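Local coordinates for uncharacterized ParM protein (Staphylococcus aureus, PDB 3JS6) that probably polymerises into actin-like filaments that drive the segregation of plasmid DNA before cell division, at residues K176-V188 with T196-E208. Numbering follows the deposited sequence.
Sequences KVFKAFTEGKYSV and TIIDTYQNMKRVE
Tyr186 and Tyr201 face each other across strands 185-188 and 196-202 as a hydrogen-bonded antiparallel pair, and their main chains satisfy one another completely: each N-H reaches the other's carbonyl, the tighter bond running from Tyr201 N to Tyr186 O at 2.7 Å. Val188 and Asp199 repeat the pattern two residues on. At the intervening non-hydrogen-bonded position the polar link passes to the side chains, where Ser187 OG donates to Thr200 OG1 at 2.8 Å. Both hydroxyls stand anti to their own carbonyl carbons (chi1 -68° and -66°), which brings them together on one face of the sheet; Thr200 OG1 is also bonded to Glu210 O of the neighbouring strand. On that face Lys185 crosses Gln202, its CD 3.5 Å from OE1, and extends to a salt bridge with Glu210. The other face carries Tyr186, Val188, Asp199 and Tyr201, with helix 162-169 packed on Val188 and Tyr201. Here Asp199 OD1 accepts from both NE (2.7 Å) and NH2 of Arg206, side-on, a double grip that would favour a charged carboxylate.

Where pairing runs out, Gly184 O takes Asn203 N at 2.9 Å and a proton from a water; the same water donates to Phe181 O and accepts from Met204 N, thus tying the turn 202-205 to the short helical segment 179-182. Met204, a selenomethionine, lays its CG 3.7 Å from Phe181 CE2, while its SE, 5.3 Å from the centroid of the Phe181 ring, approaches obliquely in a Met-aromatic contact. A type I' turn from Gln202 to Lys205 leads strand 196-202 into strand 205-214, and with strand 185-191 the three form an antiparallel meander, the three-stranded edge of the five-stranded sheet (order 3-2-1-4-5) characteristic of the actin-like ATPase fold.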
loop_
_atom_site.group_PDB
_atom_site.type_symbol
_atom_site.label_atom_id
_atom_site.label_comp_id
_atom_site.label_asym_id
_atom_site.label_seq_id
_atom_site.Cartn_x
_atom_site.Cartn_y
_atom_site.Cartn_z
ATOM N N LYS A 176 -14.876 -8.162 14.054
ATOM C CA LYS A 176 -15.587 -9.243 13.391
ATOM C C LYS A 176 -15.934 -8.939 11.949
ATOM O O LYS A 176 -16.369 -7.831 11.628
ATOM C CB LYS A 176 -16.866 -9.599 14.149
ATOM C CG LYS A 176 -17.565 -8.452 14.817
ATOM C CD LYS A 176 -18.887 -8.931 15.429
ATOM C CE LYS A 176 -18.700 -10.167 16.308
ATOM N NZ LYS A 176 -17.933 -9.886 17.557
ATOM N N VAL A 177 -15.724 -9.924 11.081
ATOM C CA VAL A 177 -16.037 -9.761 9.672
ATOM C C VAL A 177 -17.559 -9.771 9.555
ATOM O O VAL A 177 -18.228 -10.414 10.368
ATOM C CB VAL A 177 -15.467 -10.922 8.852
ATOM C CG1 VAL A 177 -13.948 -10.948 8.979
ATOM C CG2 VAL A 177 -16.052 -12.229 9.343
ATOM N N PHE A 178 -18.111 -9.069 8.563
ATOM C CA PHE A 178 -19.566 -9.035 8.392
ATOM C C PHE A 178 -20.051 -10.452 8.119
ATOM O O PHE A 178 -19.386 -11.227 7.445
ATOM C CB PHE A 178 -19.972 -8.119 7.227
ATOM C CG PHE A 178 -19.665 -6.651 7.447
ATOM C CD1 PHE A 178 -19.377 -6.149 8.722
ATOM C CD2 PHE A 178 -19.684 -5.763 6.371
ATOM C CE1 PHE A 178 -19.108 -4.785 8.915
ATOM C CE2 PHE A 178 -19.417 -4.397 6.552
ATOM C CZ PHE A 178 -19.128 -3.904 7.823
ATOM N N LYS A 179 -21.209 -10.802 8.659
ATOM C CA LYS A 179 -21.738 -12.137 8.430
ATOM C C LYS A 179 -21.748 -12.497 6.948
ATOM O O LYS A 179 -21.292 -13.573 6.568
ATOM C CB LYS A 179 -23.138 -12.250 9.019
ATOM C CG LYS A 179 -23.193 -11.819 10.486
ATOM C CD LYS A 179 -24.578 -12.037 11.108
ATOM C CE LYS A 179 -24.793 -11.169 12.344
ATOM N NZ LYS A 179 -25.040 -9.739 11.960
ATOM N N ALA A 180 -22.241 -11.598 6.101
ATOM C CA ALA A 180 -22.290 -11.889 4.679
ATOM C C ALA A 180 -20.934 -12.286 4.090
ATOM O O ALA A 180 -20.863 -13.121 3.187
ATOM C CB ALA A 180 -22.840 -10.693 3.922
ATOM N N PHE A 181 -19.861 -11.692 4.607
ATOM C CA PHE A 181 -18.523 -11.963 4.096
ATOM C C PHE A 181 -18.053 -13.393 4.340
ATOM O O PHE A 181 -17.319 -13.948 3.529
ATOM C CB PHE A 181 -17.524 -10.968 4.713
ATOM C CG PHE A 181 -16.129 -11.085 4.166
ATOM C CD1 PHE A 181 -15.870 -10.850 2.826
ATOM C CD2 PHE A 181 -15.072 -11.445 4.999
ATOM C CE1 PHE A 181 -14.571 -10.969 2.312
ATOM C CE2 PHE A 181 -13.774 -11.566 4.502
ATOM C CZ PHE A 181 -13.523 -11.326 3.152
ATOM N N THR A 182 -18.485 -13.992 5.444
ATOM C CA THR A 182 -18.064 -15.354 5.774
ATOM C C THR A 182 -18.508 -16.388 4.745
ATOM O O THR A 182 -17.845 -17.416 4.567
ATOM C CB THR A 182 -18.587 -15.790 7.170
ATOM O OG1 THR A 182 -20.015 -15.865 7.150
ATOM C CG2 THR A 182 -18.168 -14.794 8.230
ATOM N N GLU A 183 -19.626 -16.160 4.078
ATOM C CA GLU A 183 -20.082 -17.109 3.074
ATOM C C GLU A 183 -20.477 -16.410 1.780
ATOM O O GLU A 183 -21.417 -16.819 1.112
ATOM C CB GLU A 183 -21.256 -17.932 3.609
ATOM C CG GLU A 183 -21.961 -17.306 4.802
ATOM C CD GLU A 183 -23.132 -18.136 5.288
ATOM O OE1 GLU A 183 -22.895 -19.158 5.966
ATOM O OE2 GLU A 183 -24.287 -17.765 4.991
ATOM N N GLY A 184 -19.753 -15.368 1.397
ATOM C CA GLY A 184 -20.081 -14.672 0.175
ATOM C C GLY A 184 -18.968 -14.723 -0.831
ATOM O O GLY A 184 -17.905 -15.274 -0.565
ATOM N N LYS A 185 -19.227 -14.159 -2.006
ATOM C CA LYS A 185 -18.248 -14.113 -3.085
ATOM C C LYS A 185 -17.957 -12.639 -3.339
ATOM O O LYS A 185 -18.875 -11.837 -3.573
ATOM C CB LYS A 185 -18.814 -14.775 -4.333
ATOM C CG LYS A 185 -17.830 -14.914 -5.465
ATOM C CD LYS A 185 -18.357 -15.912 -6.483
ATOM C CE LYS A 185 -17.511 -15.946 -7.737
ATOM N NZ LYS A 185 -17.902 -17.080 -8.610
ATOM N N TYR A 186 -16.683 -12.278 -3.263
ATOM C CA TYR A 186 -16.293 -10.883 -3.435
ATOM C C TYR A 186 -15.092 -10.793 -4.315
ATOM O O TYR A 186 -14.250 -11.687 -4.303
ATOM C CB TYR A 186 -15.909 -10.256 -2.092
ATOM C CG TYR A 186 -17.040 -10.168 -1.111
ATOM C CD1 TYR A 186 -17.536 -11.310 -0.500
ATOM C CD2 TYR A 186 -17.653 -8.946 -0.835
ATOM C CE1 TYR A 186 -18.628 -11.240 0.371
ATOM C CE2 TYR A 186 -18.741 -8.863 0.028
ATOM C CZ TYR A 186 -19.220 -10.015 0.625
ATOM O OH TYR A 186 -20.289 -9.956 1.481
ATOM N N SER A 187 -14.980 -9.692 -5.047
ATOM C CA SER A 187 -13.821 -9.523 -5.888
ATOM C C SER A 187 -13.240 -8.162 -5.621
ATOM O O SER A 187 -13.952 -7.209 -5.292
ATOM C CB SER A 187 -14.185 -9.666 -7.368
ATOM O OG SER A 187 -14.566 -10.999 -7.675
ATOM N N VAL A 188 -11.931 -8.097 -5.700
ATOM C CA VAL A 188 -11.228 -6.841 -5.521
ATOM C C VAL A 188 -10.703 -6.512 -6.909
ATOM O O VAL A 188 -9.918 -7.287 -7.462
ATOM C CB VAL A 188 -10.034 -6.977 -4.573
ATOM C CG1 VAL A 188 -9.272 -5.617 -4.499
ATOM C CG2 VAL A 188 -10.519 -7.406 -3.194
ATOM N N THR A 196 -4.068 -4.154 -14.028
ATOM C CA THR A 196 -5.401 -4.118 -13.431
ATOM C C THR A 196 -5.586 -5.522 -12.877
ATOM O O THR A 196 -5.664 -6.494 -13.621
ATOM C CB THR A 196 -6.477 -3.805 -14.473
ATOM O OG1 THR A 196 -6.245 -2.498 -15.002
ATOM C CG2 THR A 196 -7.869 -3.858 -13.844
ATOM N N ILE A 197 -5.628 -5.620 -11.555
ATOM C CA ILE A 197 -5.712 -6.903 -10.875
ATOM C C ILE A 197 -7.074 -7.274 -10.296
ATOM O O ILE A 197 -7.699 -6.466 -9.618
ATOM C CB ILE A 197 -4.708 -6.928 -9.687
ATOM C CG1 ILE A 197 -3.390 -6.267 -10.091
ATOM C CG2 ILE A 197 -4.484 -8.348 -9.209
ATOM C CD1 ILE A 197 -2.674 -6.964 -11.191
ATOM N N ILE A 198 -7.518 -8.503 -10.541
ATOM C CA ILE A 198 -8.777 -8.977 -9.974
ATOM C C ILE A 198 -8.463 -10.173 -9.092
ATOM O O ILE A 198 -7.822 -11.131 -9.542
ATOM C CB ILE A 198 -9.784 -9.418 -11.047
ATOM C CG1 ILE A 198 -10.340 -8.202 -11.804
ATOM C CG2 ILE A 198 -10.945 -10.174 -10.384
ATOM C CD1 ILE A 198 -9.310 -7.386 -12.590
ATOM N N ASP A 199 -8.891 -10.101 -7.830
ATOM C CA ASP A 199 -8.697 -11.167 -6.862
ATOM C C ASP A 199 -10.071 -11.508 -6.336
ATOM O O ASP A 199 -10.780 -10.646 -5.805
ATOM C CB ASP A 199 -7.796 -10.704 -5.706
ATOM C CG ASP A 199 -6.333 -10.712 -6.088
ATOM O OD1 ASP A 199 -5.756 -11.803 -6.215
ATOM O OD2 ASP A 199 -5.763 -9.626 -6.293
ATOM N N THR A 200 -10.437 -12.771 -6.475
ATOM C CA THR A 200 -11.750 -13.236 -6.052
ATOM C C THR A 200 -11.692 -14.111 -4.810
ATOM O O THR A 200 -10.816 -14.959 -4.664
ATOM C CB THR A 200 -12.422 -13.962 -7.219
ATOM O OG1 THR A 200 -12.683 -13.001 -8.256
ATOM C CG2 THR A 200 -13.719 -14.609 -6.803
ATOM N N TYR A 201 -12.628 -13.867 -3.908
ATOM C CA TYR A 201 -12.713 -14.575 -2.645
ATOM C C TYR A 201 -14.080 -15.208 -2.481
ATOM O O TYR A 201 -15.094 -14.609 -2.819
ATOM C CB TYR A 201 -12.466 -13.588 -1.485
ATOM C CG TYR A 201 -11.016 -13.204 -1.290
ATOM C CD1 TYR A 201 -10.342 -12.395 -2.207
ATOM C CD2 TYR A 201 -10.299 -13.708 -0.210
ATOM C CE1 TYR A 201 -8.975 -12.105 -2.046
ATOM C CE2 TYR A 201 -8.953 -13.432 -0.040
ATOM C CZ TYR A 201 -8.291 -12.636 -0.960
ATOM O OH TYR A 201 -6.938 -12.412 -0.787
ATOM N N GLN A 202 -14.105 -16.420 -1.950
ATOM C CA GLN A 202 -15.355 -17.123 -1.700
ATOM C C GLN A 202 -15.237 -17.705 -0.293
ATOM O O GLN A 202 -14.274 -18.428 0.023
ATOM C CB GLN A 202 -15.562 -18.241 -2.722
ATOM C CG GLN A 202 -16.766 -19.144 -2.420
ATOM C CD GLN A 202 -18.078 -18.591 -2.947
ATOM O OE1 GLN A 202 -18.271 -18.480 -4.153
ATOM N NE2 GLN A 202 -18.988 -18.246 -2.039
ATOM N N ASN A 203 -16.199 -17.380 0.555
ATOM C CA ASN A 203 -16.181 -17.860 1.938
ATOM C C ASN A 203 -14.817 -17.582 2.541
ATOM O O ASN A 203 -14.164 -18.481 3.088
ATOM C CB ASN A 203 -16.487 -19.364 2.010
ATOM C CG ASN A 203 -17.779 -19.732 1.289
ATOM O OD1 ASN A 203 -18.686 -18.912 1.162
ATOM N ND2 ASN A 203 -17.866 -20.971 0.819
HETATM N N MSE A 204 -14.378 -16.337 2.380
HETATM C CA MSE A 204 -13.121 -15.852 2.928
HETATM C C MSE A 204 -11.849 -16.441 2.393
HETATM O O MSE A 204 -10.783 -16.177 2.945
HETATM C CB MSE A 204 -13.117 -16.013 4.445
HETATM C CG MSE A 204 -14.190 -15.196 5.132
HETATM SE SE MSE A 204 -14.038 -15.252 7.049
HETATM C CE MSE A 204 -14.648 -17.127 7.290
ATOM N N LYS A 205 -11.926 -17.235 1.335
ATOM C CA LYS A 205 -10.701 -17.807 0.811
ATOM C C LYS A 205 -10.517 -17.401 -0.641
ATOM O O LYS A 205 -11.455 -17.475 -1.431
ATOM C CB LYS A 205 -10.734 -19.336 0.935
ATOM C CG LYS A 205 -9.385 -19.974 0.696
ATOM C CD LYS A 205 -9.445 -21.485 0.711
ATOM C CE LYS A 205 -10.097 -22.054 1.619
ATOM N N ARG A 206 -9.304 -16.993 -0.995
ATOM C CA ARG A 206 -9.047 -16.565 -2.362
ATOM C C ARG A 206 -9.212 -17.710 -3.343
ATOM O O ARG A 206 -8.762 -18.828 -3.088
ATOM C CB ARG A 206 -7.638 -15.987 -2.467
ATOM C CG ARG A 206 -7.220 -15.546 -3.862
ATOM C CD ARG A 206 -5.933 -14.741 -3.724
ATOM N NE ARG A 206 -5.474 -14.191 -4.988
ATOM C CZ ARG A 206 -4.832 -14.889 -5.912
ATOM N NH1 ARG A 206 -4.570 -16.173 -5.705
ATOM N NH2 ARG A 206 -4.459 -14.304 -7.043
ATOM N N VAL A 207 -9.869 -17.421 -4.462
ATOM C CA VAL A 207 -10.095 -18.402 -5.526
ATOM C C VAL A 207 -9.159 -18.085 -6.698
ATOM O O VAL A 207 -9.452 -17.211 -7.533
ATOM C CB VAL A 207 -11.542 -18.347 -6.050
ATOM C CG1 VAL A 207 -11.766 -19.480 -7.020
ATOM C CG2 VAL A 207 -12.540 -18.443 -4.889
ATOM N N GLU A 208 -8.032 -18.788 -6.774
ATOM C CA GLU A 208 -7.098 -18.517 -7.854
ATOM C C GLU A 208 -7.695 -18.742 -9.226
ATOM O O GLU A 208 -7.375 -18.010 -10.163
ATOM C CB GLU A 208 -5.818 -19.339 -7.726
ATOM C CG GLU A 208 -4.892 -19.123 -8.929
ATOM C CD GLU A 208 -4.414 -17.682 -9.117
ATOM O OE1 GLU A 208 -5.258 -16.792 -9.339
ATOM O OE2 GLU A 208 -3.186 -17.432 -9.065
HETATM O O HOH W 1 -15.827 -14.423 1.226
HETATM O O HOH W 2 -6.922 -7.105 -6.501
#